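Local coordinates for protein sulfotransferase (Mus musculus, PDB 5X2B) that probably transfers sulfuryl groups from the donor PAPS to acceptor substrates, and is seen here holding the desulfated cofactor adenosine-3'-5'-diphosphate, at residues Tyr108-Pro113 against Gly151-His156; Leu90-Leu95 against Leu158-His163; Gln101-Ile106 against Asp166-Phe171. All blocks are in the same frame, centred on the assembly; numbering follows the deposited sequence. Where two conformers were deposited one is given.

Contact 1 (Tyr108-Pro113 against Gly151-His156); sequences YIVRNP and GSWFDH. With A3P (adenosine-3'-5'-diphosphate), chain M.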
loop_
_atom_site.group_PDB
_atom_site.type_symbol
_atom_site.label_atom_id
_atom_site.label_comp_id
_atom_site.label_asym_id
_atom_site.label_seq_id
_atom_site.Cartn_x
_atom_site.Cartn_y
_atom_site.Cartn_z
ATOM N N TYR A 108 -7.611 3.385 -0.162
ATOM C CA TYR A 108 -6.952 2.277 -0.796
ATOM C C TYR A 108 -6.293 2.853 -2.021
ATOM O O TYR A 108 -6.979 3.422 -2.859
ATOM C CB TYR A 108 -7.959 1.258 -1.239
ATOM C CG TYR A 108 -7.326 0.054 -1.894
ATOM C CD1 TYR A 108 -7.097 0.019 -3.262
ATOM C CD2 TYR A 108 -6.938 -1.027 -1.146
ATOM C CE1 TYR A 108 -6.505 -1.087 -3.865
ATOM C CE2 TYR A 108 -6.371 -2.138 -1.725
ATOM C CZ TYR A 108 -6.145 -2.165 -3.084
ATOM O OH TYR A 108 -5.556 -3.284 -3.665
ATOM N N ILE A 109 -4.975 2.721 -2.137
ATOM C CA ILE A 109 -4.287 3.320 -3.265
ATOM C C ILE A 109 -3.994 2.202 -4.260
ATOM O O ILE A 109 -3.878 1.035 -3.848
ATOM C CB ILE A 109 -3.014 4.106 -2.831
ATOM C CG1 ILE A 109 -2.272 4.590 -4.065
ATOM C CG2 ILE A 109 -2.081 3.259 -1.950
ATOM C CD1 ILE A 109 -0.967 5.288 -3.730
ATOM N N VAL A 110 -3.920 2.530 -5.549
ATOM C CA VAL A 110 -3.733 1.508 -6.573
ATOM C C VAL A 110 -2.993 1.940 -7.807
ATOM O O VAL A 110 -3.204 3.035 -8.317
ATOM C CB VAL A 110 -5.041 1.037 -7.149
ATOM C CG1 VAL A 110 -5.492 2.013 -8.195
ATOM C CG2 VAL A 110 -4.850 -0.349 -7.761
ATOM N N ARG A 111 -2.230 0.996 -8.351
ATOM C CA ARG A 111 -1.254 1.246 -9.395
ATOM C C ARG A 111 -1.253 0.060 -10.400
ATOM O O ARG A 111 -1.570 -1.053 -10.056
ATOM C CB ARG A 111 0.118 1.419 -8.722
ATOM C CG ARG A 111 1.302 1.338 -9.669
ATOM C CD ARG A 111 2.622 1.103 -8.917
ATOM N NE ARG A 111 3.751 1.677 -9.647
ATOM C CZ ARG A 111 5.025 1.647 -9.249
ATOM N NH1 ARG A 111 5.378 1.039 -8.099
ATOM N NH2 ARG A 111 5.944 2.259 -9.998
ATOM N N ASN A 112 -0.945 0.307 -11.655
ATOM C CA ASN A 112 -1.012 -0.782 -12.609
ATOM C C ASN A 112 -0.072 -1.859 -12.169
ATOM O O ASN A 112 0.997 -1.592 -11.621
ATOM C CB ASN A 112 -0.608 -0.358 -13.995
ATOM C CG ASN A 112 0.864 -0.292 -14.144
ATOM O OD1 ASN A 112 1.514 -1.238 -14.604
ATOM N ND2 ASN A 112 1.424 0.832 -13.707
ATOM N N PRO A 113 -0.491 -3.097 -12.384
ATOM C CA PRO A 113 0.092 -4.305 -11.804
ATOM C C PRO A 113 1.371 -4.768 -12.479
ATOM O O PRO A 113 2.062 -5.617 -11.921
ATOM C CB PRO A 113 -1.011 -5.340 -12.012
ATOM C CG PRO A 113 -1.731 -4.882 -13.147
ATOM C CD PRO A 113 -1.754 -3.391 -13.077
ATOM N N GLY A 151 -0.240 -12.136 -1.244
ATOM C CA GLY A 151 -1.020 -12.851 -2.237
ATOM C C GLY A 151 -1.235 -12.169 -3.549
ATOM O O GLY A 151 -0.498 -11.268 -3.949
ATOM N N SER A 152 -2.286 -12.593 -4.234
ATOM C CA SER A 152 -2.462 -12.175 -5.601
ATOM C C SER A 152 -2.842 -10.730 -5.743
ATOM O O SER A 152 -3.827 -10.253 -5.198
ATOM C CB SER A 152 -3.578 -12.928 -6.276
ATOM O OG SER A 152 -3.934 -12.178 -7.409
ATOM N N TRP A 153 -2.102 -10.023 -6.546
ATOM C CA TRP A 153 -2.500 -8.693 -6.783
ATOM C C TRP A 153 -3.998 -8.737 -6.971
ATOM O O TRP A 153 -4.766 -8.181 -6.197
ATOM C CB TRP A 153 -1.875 -8.237 -8.051
ATOM C CG TRP A 153 -2.110 -6.852 -8.286
ATOM C CD1 TRP A 153 -1.505 -5.838 -7.664
ATOM C CD2 TRP A 153 -3.023 -6.270 -9.242
ATOM N NE1 TRP A 153 -1.974 -4.642 -8.150
ATOM C CE2 TRP A 153 -2.905 -4.882 -9.137
ATOM C CE3 TRP A 153 -3.932 -6.793 -10.173
ATOM C CZ2 TRP A 153 -3.650 -3.993 -9.913
ATOM C CZ3 TRP A 153 -4.678 -5.913 -10.951
ATOM C CH2 TRP A 153 -4.532 -4.537 -10.818
ATOM N N PHE A 154 -4.413 -9.455 -7.998
ATOM C CA PHE A 154 -5.762 -9.269 -8.505
ATOM C C PHE A 154 -6.775 -9.400 -7.397
ATOM O O PHE A 154 -7.673 -8.613 -7.304
ATOM C CB PHE A 154 -6.069 -10.245 -9.642
ATOM C CG PHE A 154 -5.107 -10.145 -10.814
ATOM C CD1 PHE A 154 -5.398 -9.356 -11.912
ATOM C CD2 PHE A 154 -3.908 -10.854 -10.803
ATOM C CE1 PHE A 154 -4.533 -9.286 -12.992
ATOM C CE2 PHE A 154 -3.038 -10.774 -11.848
ATOM C CZ PHE A 154 -3.341 -9.993 -12.955
ATOM N N ASP A 155 -6.620 -10.387 -6.554
ATOM C CA ASP A 155 -7.496 -10.544 -5.449
ATOM C C ASP A 155 -7.512 -9.341 -4.541
ATOM O O ASP A 155 -8.573 -8.916 -4.101
ATOM C CB ASP A 155 -7.051 -11.738 -4.657
ATOM C CG ASP A 155 -7.243 -13.003 -5.420
ATOM O OD1 ASP A 155 -7.833 -12.868 -6.522
ATOM O OD2 ASP A 155 -6.865 -14.116 -4.937
ATOM N N HIS A 156 -6.349 -8.780 -4.252
ATOM C CA HIS A 156 -6.304 -7.659 -3.340
ATOM C C HIS A 156 -7.246 -6.585 -3.808
ATOM O O HIS A 156 -8.124 -6.062 -3.114
ATOM C CB HIS A 156 -4.904 -7.081 -3.308
ATOM C CG HIS A 156 -4.642 -6.298 -2.058
ATOM N ND1 HIS A 156 -4.737 -4.936 -2.018
ATOM C CD2 HIS A 156 -4.369 -6.714 -0.807
ATOM C CE1 HIS A 156 -4.490 -4.521 -0.773
ATOM N NE2 HIS A 156 -4.257 -5.584 -0.019
HETATM P P1 A3P M . 9.580 1.927 -7.868
HETATM O O1P A3P M . 10.627 3.011 -7.766
HETATM O O2P A3P M . 10.169 0.514 -7.614
HETATM O O3P A3P M . 9.047 1.880 -9.300
HETATM P P2 A3P M . 5.662 1.329 -1.409
HETATM O O4P A3P M . 6.628 0.458 -0.808
HETATM O O5P A3P M . 4.316 0.662 -1.344
HETATM O O6P A3P M . 5.534 2.668 -0.661
HETATM O "O5'" A3P M . 6.062 1.498 -2.988
HETATM C "C5'" A3P M . 7.345 1.737 -3.538
HETATM C "C4'" A3P M . 7.343 2.449 -4.814
HETATM O "O4'" A3P M . 6.958 3.765 -4.550
HETATM C "C3'" A3P M . 8.666 2.549 -5.484
HETATM O "O3'" A3P M . 8.484 2.264 -6.861
HETATM C "C2'" A3P M . 9.074 3.905 -5.268
HETATM O "O2'" A3P M . 9.956 4.235 -6.340
HETATM C "C1'" A3P M . 7.794 4.649 -5.254
HETATM N N9 A3P M . 7.728 6.007 -4.608
HETATM C C8 A3P M . 7.999 6.292 -3.313
HETATM N N7 A3P M . 7.831 7.604 -3.083
HETATM C C5 A3P M . 7.427 8.178 -4.221
HETATM C C6 A3P M . 7.102 9.481 -4.592
HETATM N N6 A3P M . 7.179 10.562 -3.657
HETATM N N1 A3P M . 6.711 9.737 -5.838
HETATM C C2 A3P M . 6.641 8.748 -6.732
HETATM N N3 A3P M . 6.962 7.498 -6.411
HETATM C C4 A3P M . 7.354 7.168 -5.185
#
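P113, which opens helix 113-126 just after strand 105-110 in the parallel alpha/beta sheet of the P-loop-related sulfotransferase fold, lays its CB over W153 in the first turn of helix 153-161. CB stands 3.4 Å from the centroid of the six-membered ring of W153 and only 9° off the ring normal, a CH-pi contact near the middle of the face, while CG and CD of the proline spread toward CH2 and CZ2. A chi1 of -174° sets CG of W153 anti to the backbone N, directing the indole to P113. V110 CG2 adds a looser apolar touch, 4.4 Å from W153 CZ2. An alanine at W153 removes the indole face, and is likely to leave P113 without its CH-pi partner and a gap between the start of helix 113-126 and helix 153-161. Nearly one turn on, H156 ND1 meets Y108 OH in a hydrogen bond modelled at a very short 2.5 Å, a length best taken as doubtful; the two rings meet rim to rim, their planes 28° apart. H156 NE2 bonds to H89 O, so both imidazole nitrogens are engaged and the ring is held against rotation. Beyond this shell, F259 and F263 of helix 253-266 pack on P113. The extended side chain of R111, in a cation-pi contact with Y174, runs to the 3'-phosphate of the cofactor, where NH2 donates to O3P at 3.2 Å.

Contact 2 (Leu90-Leu95 against Leu158-His163); sequences LNYEML and LSWEEH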
loop_
_atom_site.group_PDB
_atom_site.type_symbol
_atom_site.label_atom_id
_atom_site.label_comp_id
_atom_site.label_asym_id
_atom_site.label_seq_id
_atom_site.Cartn_x
_atom_site.Cartn_y
_atom_site.Cartn_z
ATOM N N LEU A 90 -3.363 -5.596 4.360
ATOM C CA LEU A 90 -4.273 -6.717 4.470
ATOM C C LEU A 90 -5.237 -6.659 3.335
ATOM O O LEU A 90 -5.485 -5.596 2.782
ATOM C CB LEU A 90 -5.031 -6.733 5.789
ATOM C CG LEU A 90 -4.170 -7.084 6.994
ATOM C CD1 LEU A 90 -4.921 -6.796 8.239
ATOM C CD2 LEU A 90 -3.785 -8.527 6.956
ATOM N N ASN A 91 -5.763 -7.824 2.979
ATOM C CA ASN A 91 -6.871 -7.878 2.065
ATOM C C ASN A 91 -8.120 -7.584 2.845
ATOM O O ASN A 91 -8.085 -7.478 4.055
ATOM C CB ASN A 91 -6.957 -9.229 1.391
ATOM C CG ASN A 91 -7.269 -10.336 2.352
ATOM O OD1 ASN A 91 -7.652 -10.119 3.495
ATOM N ND2 ASN A 91 -7.106 -11.558 1.880
ATOM N N TYR A 92 -9.212 -7.391 2.140
ATOM C CA TYR A 92 -10.467 -7.121 2.764
ATOM C C TYR A 92 -10.802 -8.121 3.877
ATOM O O TYR A 92 -10.971 -7.758 5.057
ATOM C CB TYR A 92 -11.565 -7.105 1.689
ATOM C CG TYR A 92 -12.788 -6.445 2.251
ATOM C CD1 TYR A 92 -12.740 -5.141 2.665
ATOM C CD2 TYR A 92 -13.953 -7.147 2.446
ATOM C CE1 TYR A 92 -13.821 -4.547 3.231
ATOM C CE2 TYR A 92 -15.049 -6.551 3.005
ATOM C CZ TYR A 92 -14.972 -5.258 3.394
ATOM O OH TYR A 92 -16.054 -4.651 3.956
ATOM N N GLU A 93 -10.868 -9.395 3.504
ATOM C CA GLU A 93 -11.335 -10.452 4.399
ATOM C C GLU A 93 -10.661 -10.414 5.736
ATOM O O GLU A 93 -11.264 -10.685 6.770
ATOM C CB GLU A 93 -11.005 -11.795 3.789
ATOM C CG GLU A 93 -10.910 -12.888 4.814
ATOM C CD GLU A 93 -12.261 -13.296 5.288
ATOM O OE1 GLU A 93 -12.883 -14.099 4.559
ATOM O OE2 GLU A 93 -12.720 -12.815 6.353
ATOM N N MET A 94 -9.378 -10.102 5.711
ATOM C CA MET A 94 -8.598 -10.162 6.916
ATOM C C MET A 94 -8.584 -8.868 7.615
ATOM O O MET A 94 -8.238 -8.782 8.751
ATOM C CB MET A 94 -7.200 -10.595 6.574
ATOM C CG MET A 94 -7.206 -12.060 6.226
ATOM S SD MET A 94 -5.574 -12.702 5.839
ATOM C CE MET A 94 -5.123 -11.479 4.613
ATOM N N LEU A 95 -8.967 -7.838 6.919
ATOM C CA LEU A 95 -9.278 -6.632 7.607
ATOM C C LEU A 95 -10.281 -6.972 8.737
ATOM O O LEU A 95 -11.281 -7.657 8.501
ATOM C CB LEU A 95 -9.893 -5.677 6.614
ATOM C CG LEU A 95 -9.988 -4.260 7.161
ATOM C CD1 LEU A 95 -8.685 -3.549 7.066
ATOM C CD2 LEU A 95 -10.967 -3.497 6.403
ATOM N N LEU A 158 -9.518 -6.546 -5.967
ATOM C CA LEU A 158 -10.921 -6.835 -6.249
ATOM C C LEU A 158 -11.752 -6.775 -5.013
ATOM O O LEU A 158 -12.756 -6.080 -4.922
ATOM C CB LEU A 158 -11.062 -8.206 -6.887
ATOM C CG LEU A 158 -10.697 -8.210 -8.388
ATOM C CD1 LEU A 158 -10.707 -9.648 -9.006
ATOM C CD2 LEU A 158 -11.591 -7.298 -9.223
ATOM N N SER A 159 -11.302 -7.523 -4.048
ATOM C CA SER A 159 -11.924 -7.555 -2.764
ATOM C C SER A 159 -12.203 -6.129 -2.424
ATOM O O SER A 159 -13.297 -5.758 -2.011
ATOM C CB SER A 159 -10.959 -8.153 -1.746
ATOM O OG SER A 159 -9.686 -7.496 -1.755
ATOM N N TRP A 160 -11.190 -5.314 -2.638
ATOM C CA TRP A 160 -11.314 -3.967 -2.178
ATOM C C TRP A 160 -12.235 -3.250 -3.070
ATOM O O TRP A 160 -12.973 -2.374 -2.670
ATOM C CB TRP A 160 -9.966 -3.287 -2.145
ATOM C CG TRP A 160 -9.316 -3.695 -0.939
ATOM C CD1 TRP A 160 -8.283 -4.570 -0.792
ATOM C CD2 TRP A 160 -9.704 -3.322 0.348
ATOM N NE1 TRP A 160 -7.991 -4.737 0.522
ATOM C CE2 TRP A 160 -8.860 -3.962 1.254
ATOM C CE3 TRP A 160 -10.691 -2.474 0.839
ATOM C CZ2 TRP A 160 -8.951 -3.801 2.603
ATOM C CZ3 TRP A 160 -10.788 -2.294 2.174
ATOM C CH2 TRP A 160 -9.922 -2.957 3.055
ATOM N N GLU A 161 -12.197 -3.611 -4.317
ATOM C CA GLU A 161 -12.908 -2.792 -5.213
ATOM C C GLU A 161 -14.359 -2.942 -4.857
ATOM O O GLU A 161 -15.160 -2.140 -5.252
ATOM C CB GLU A 161 -12.667 -3.232 -6.641
ATOM C CG GLU A 161 -13.384 -2.354 -7.665
ATOM C CD GLU A 161 -13.001 -2.618 -9.157
ATOM O OE1 GLU A 161 -12.293 -3.595 -9.429
ATOM O OE2 GLU A 161 -13.402 -1.862 -10.070
ATOM N N GLU A 162 -14.726 -3.975 -4.111
ATOM C CA GLU A 162 -16.152 -4.208 -3.893
ATOM C C GLU A 162 -16.812 -3.105 -3.113
ATOM O O GLU A 162 -18.036 -3.022 -3.011
ATOM C CB GLU A 162 -16.355 -5.493 -3.132
ATOM C CG GLU A 162 -16.213 -6.601 -4.048
ATOM C CD GLU A 162 -16.689 -7.881 -3.451
ATOM O OE1 GLU A 162 -17.267 -7.876 -2.340
ATOM O OE2 GLU A 162 -16.487 -8.901 -4.125
ATOM N N HIS A 163 -16.001 -2.274 -2.510
ATOM C CA HIS A 163 -16.550 -1.356 -1.583
ATOM C C HIS A 163 -16.131 -0.006 -2.073
ATOM O O HIS A 163 -16.136 0.965 -1.323
ATOM C CB HIS A 163 -16.017 -1.660 -0.178
ATOM C CG HIS A 163 -16.109 -3.095 0.177
ATOM N ND1 HIS A 163 -17.255 -3.669 0.688
ATOM C CD2 HIS A 163 -15.207 -4.112 0.038
ATOM C CE1 HIS A 163 -17.047 -4.960 0.848
ATOM N NE2 HIS A 163 -15.836 -5.255 0.477
#
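Y92 meets W160 with its edge and H163 with one face, forming with them an aromatic cluster that joins the type I beta turn Y92-L95, in the connection between strand 83-88 and helix 97-102, to the end of helix 153-161. The inner side is closely packed. Y92 turns its edge into the face of W160 in a T-shaped pair, planes 86° apart, with CD1 set 3.5 Å from W160 CZ3. L95 CD2 reaches the rim of the same indole, 3.5 Å from CH2, and Y92 CB rests on the CB of S159. One face of the phenol takes the imidazole of H163 in an offset stack, centroids 3.8 Å apart and planes inclined by 27°; these two side chains arrive from opposite directions, and a chi1 of -164°, with CG of Y92 anti to the backbone N, swings the phenol to where it can reach both partners. Polar ties are slight by comparison: W160 NE1 gives L90 O a weak bond of 3.5 Å, and that carbonyl also receives a weak one from H156 NE2. Toward solvent the contact thins. The far face of H163 meets CB of its own neighbour, the exposed E162, while K100 makes a cation-pi contact with Y92. The turn holds its shape partly through an Asx motif, in which N91 OD1 accepts from M94 N at 2.8 Å.

Contact 3 (Gln101-Ile106 against Asp166-Phe171); sequences QKQCKI and DKNVLF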
loop_
_atom_site.group_PDB
_atom_site.type_symbol
_atom_site.label_atom_id
_atom_site.label_comp_id
_atom_site.label_asym_id
_atom_site.label_seq_id
_atom_site.Cartn_x
_atom_site.Cartn_y
_atom_site.Cartn_z
ATOM N N GLN A 101 -17.323 -2.814 10.761
ATOM C CA GLN A 101 -18.509 -2.461 11.551
ATOM C C GLN A 101 -18.565 -0.984 11.803
ATOM O O GLN A 101 -19.611 -0.378 11.734
ATOM C CB GLN A 101 -18.525 -3.220 12.879
ATOM C CG GLN A 101 -17.950 -4.653 12.801
ATOM C CD GLN A 101 -18.332 -5.573 13.987
ATOM O OE1 GLN A 101 -17.963 -5.349 15.132
ATOM N NE2 GLN A 101 -19.060 -6.631 13.676
ATOM N N LYS A 102 -17.441 -0.369 12.075
ATOM C CA LYS A 102 -17.454 1.063 12.298
ATOM C C LYS A 102 -17.551 1.875 11.015
ATOM O O LYS A 102 -17.795 3.076 11.064
ATOM C CB LYS A 102 -16.181 1.473 13.015
ATOM C CG LYS A 102 -16.050 0.878 14.372
ATOM C CD LYS A 102 -16.982 1.555 15.304
ATOM C CE LYS A 102 -16.613 1.212 16.708
ATOM N NZ LYS A 102 -16.811 -0.252 16.946
ATOM N N GLN A 103 -17.302 1.245 9.875
ATOM C CA GLN A 103 -17.109 1.965 8.617
ATOM C C GLN A 103 -16.014 3.029 8.670
ATOM O O GLN A 103 -16.191 4.135 8.113
ATOM C CB GLN A 103 -18.395 2.670 8.233
ATOM C CG GLN A 103 -19.435 1.752 7.726
ATOM C CD GLN A 103 -20.785 2.394 7.758
ATOM O OE1 GLN A 103 -20.902 3.593 7.974
ATOM N NE2 GLN A 103 -21.820 1.602 7.557
ATOM N N CYS A 104 -14.913 2.722 9.358
ATOM C CA CYS A 104 -13.778 3.615 9.351
ATOM C C CYS A 104 -13.513 3.898 7.912
ATOM O O CYS A 104 -13.676 3.046 7.049
ATOM C CB CYS A 104 -12.511 2.990 9.929
ATOM S SG CYS A 104 -12.634 2.428 11.616
ATOM N N LYS A 105 -13.117 5.124 7.669
ATOM C CA LYS A 105 -12.732 5.535 6.377
ATOM C C LYS A 105 -11.581 4.705 5.885
ATOM O O LYS A 105 -10.618 4.488 6.589
ATOM C CB LYS A 105 -12.291 6.969 6.470
ATOM C CG LYS A 105 -13.386 7.840 6.939
ATOM C CD LYS A 105 -13.133 9.220 6.469
ATOM C CE LYS A 105 -14.330 10.095 6.661
ATOM N NZ LYS A 105 -14.494 10.875 5.432
ATOM N N ILE A 106 -11.651 4.287 4.646
ATOM C CA ILE A 106 -10.493 3.698 4.005
ATOM C C ILE A 106 -9.952 4.570 2.889
ATOM O O ILE A 106 -10.690 5.241 2.191
ATOM C CB ILE A 106 -10.861 2.390 3.416
ATOM C CG1 ILE A 106 -11.559 1.610 4.508
ATOM C CG2 ILE A 106 -9.617 1.650 2.880
ATOM C CD1 ILE A 106 -10.652 1.296 5.654
ATOM N N ASP A 166 -18.684 2.791 -1.342
ATOM C CA ASP A 166 -19.104 3.039 0.035
ATOM C C ASP A 166 -18.594 4.417 0.473
ATOM O O ASP A 166 -17.549 4.850 0.019
ATOM C CB ASP A 166 -18.586 1.912 0.932
ATOM C CG ASP A 166 -19.218 0.575 0.592
ATOM O OD1 ASP A 166 -20.077 0.529 -0.307
ATOM O OD2 ASP A 166 -18.850 -0.436 1.198
ATOM N N LYS A 167 -19.332 5.112 1.338
ATOM C CA LYS A 167 -19.004 6.503 1.710
ATOM C C LYS A 167 -17.639 6.767 2.459
ATOM O O LYS A 167 -17.006 7.819 2.326
ATOM C CB LYS A 167 -20.135 7.054 2.577
ATOM C CG LYS A 167 -21.441 7.389 1.879
ATOM C CD LYS A 167 -22.297 8.240 2.823
ATOM C CE LYS A 167 -23.776 7.917 2.736
ATOM N NZ LYS A 167 -24.242 8.248 1.451
ATOM N N ASN A 168 -17.248 5.852 3.321
ATOM C CA ASN A 168 -16.008 5.986 4.061
ATOM C C ASN A 168 -14.840 5.422 3.262
ATOM O O ASN A 168 -13.782 5.154 3.803
ATOM C CB ASN A 168 -16.155 5.172 5.299
ATOM C CG ASN A 168 -16.772 3.822 4.999
ATOM O OD1 ASN A 168 -17.861 3.733 4.392
ATOM N ND2 ASN A 168 -16.067 2.760 5.377
ATOM N N VAL A 169 -15.038 5.223 1.965
ATOM C CA VAL A 169 -13.977 4.664 1.113
ATOM C C VAL A 169 -13.590 5.525 -0.082
ATOM O O VAL A 169 -14.433 6.018 -0.779
ATOM C CB VAL A 169 -14.348 3.287 0.569
ATOM C CG1 VAL A 169 -13.273 2.821 -0.412
ATOM C CG2 VAL A 169 -14.510 2.325 1.706
ATOM N N LEU A 170 -12.283 5.673 -0.299
ATOM C CA LEU A 170 -11.757 6.422 -1.423
ATOM C C LEU A 170 -10.631 5.647 -2.085
ATOM O O LEU A 170 -9.698 5.183 -1.438
ATOM C CB LEU A 170 -11.210 7.778 -0.992
ATOM C CG LEU A 170 -10.782 8.684 -2.164
ATOM C CD1 LEU A 170 -11.986 9.354 -2.862
ATOM C CD2 LEU A 170 -9.838 9.747 -1.681
ATOM N N PHE A 171 -10.724 5.503 -3.390
ATOM C CA PHE A 171 -9.662 4.868 -4.090
ATOM C C PHE A 171 -8.803 5.944 -4.648
ATOM O O PHE A 171 -9.278 7.047 -4.963
ATOM C CB PHE A 171 -10.181 3.970 -5.181
ATOM C CG PHE A 171 -10.341 2.566 -4.739
ATOM C CD1 PHE A 171 -11.374 2.200 -3.889
ATOM C CD2 PHE A 171 -9.445 1.603 -5.148
ATOM C CE1 PHE A 171 -11.526 0.851 -3.473
ATOM C CE2 PHE A 171 -9.586 0.244 -4.751
ATOM C CZ PHE A 171 -10.625 -0.133 -3.919
#
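N168 ND2 donates to C104 O over 2.9 Å and almost in line, with 171° at the hydrogen. The acceptor lies close to the plane of the N168 amide, yet the donor stands well above the plane of the C104 carbonyl, 54° out of it, and so does not address a lone pair. A chi1 of 44°, placing CG between the backbone N and the carbonyl carbon of N168, brings the amide across to the 101-106 segment. Next along, I106 is gripped at both backbone ends in the manner of a parallel beta bridge: I106 O accepts from L170 N at 3.0 Å, and I106 N donates to N168 O. The latter bond is modelled at 2.5 Å, too short to be trusted in detail. The two partners flank V169, whose own side chain lies beside that of I106 and points the same way, with V169 CG2 4.0 Å from I106 CB.

Packing around N168 extends to Q103, the residue that closes helix 97-102 in a Schellman motif with positive phi. Its side chain crosses that of N168 at about a right angle, CB standing 3.7 Å from ND2, and the two amide planes are only modestly inclined. The asparagine thus bridges the turn D166-V169, which leads into strand 169-173, and the link between helix 97-102 and strand 105-110.

Farther out, I106 packs on F36 and V38 of strand 35-38, the next strand of the parallel sheet. K105 and L170 turn to helix 181-191: the lysine NZ bonds to F191 O and makes a cation-pi contact with the F191 ring, while L170 touches K187 and F191. Strand 169-173 is the outermost strand of this sheet within the chain, so the contact ties the sheet margin to strand 105-110.

Overall arrangement
Strand 105-110 serves contacts 1 and 3, whose centres lie about 18 Å apart: contact 3 pairs its start with strand 169-173, and contact 1 takes its end and the residues beyond. Helix 153-161 joins contacts 1 and 2, centred about 10 Å apart, through its first turn and its last. Contacts 2 and 3, with centres about 12 Å apart, alternate along the chain, the order being 90-95, 101-106, 108-113, 151-156, 158-163, 166-171, so contact 1 falls within the spans of both others. The rings of Y108, W160 and F171 interlock the three, Y108 stacking on W160 and meeting F171. Helix 153-161 is thereby seated against the sheet whose strand 105-110 leads directly to R111 in the cofactor pocket.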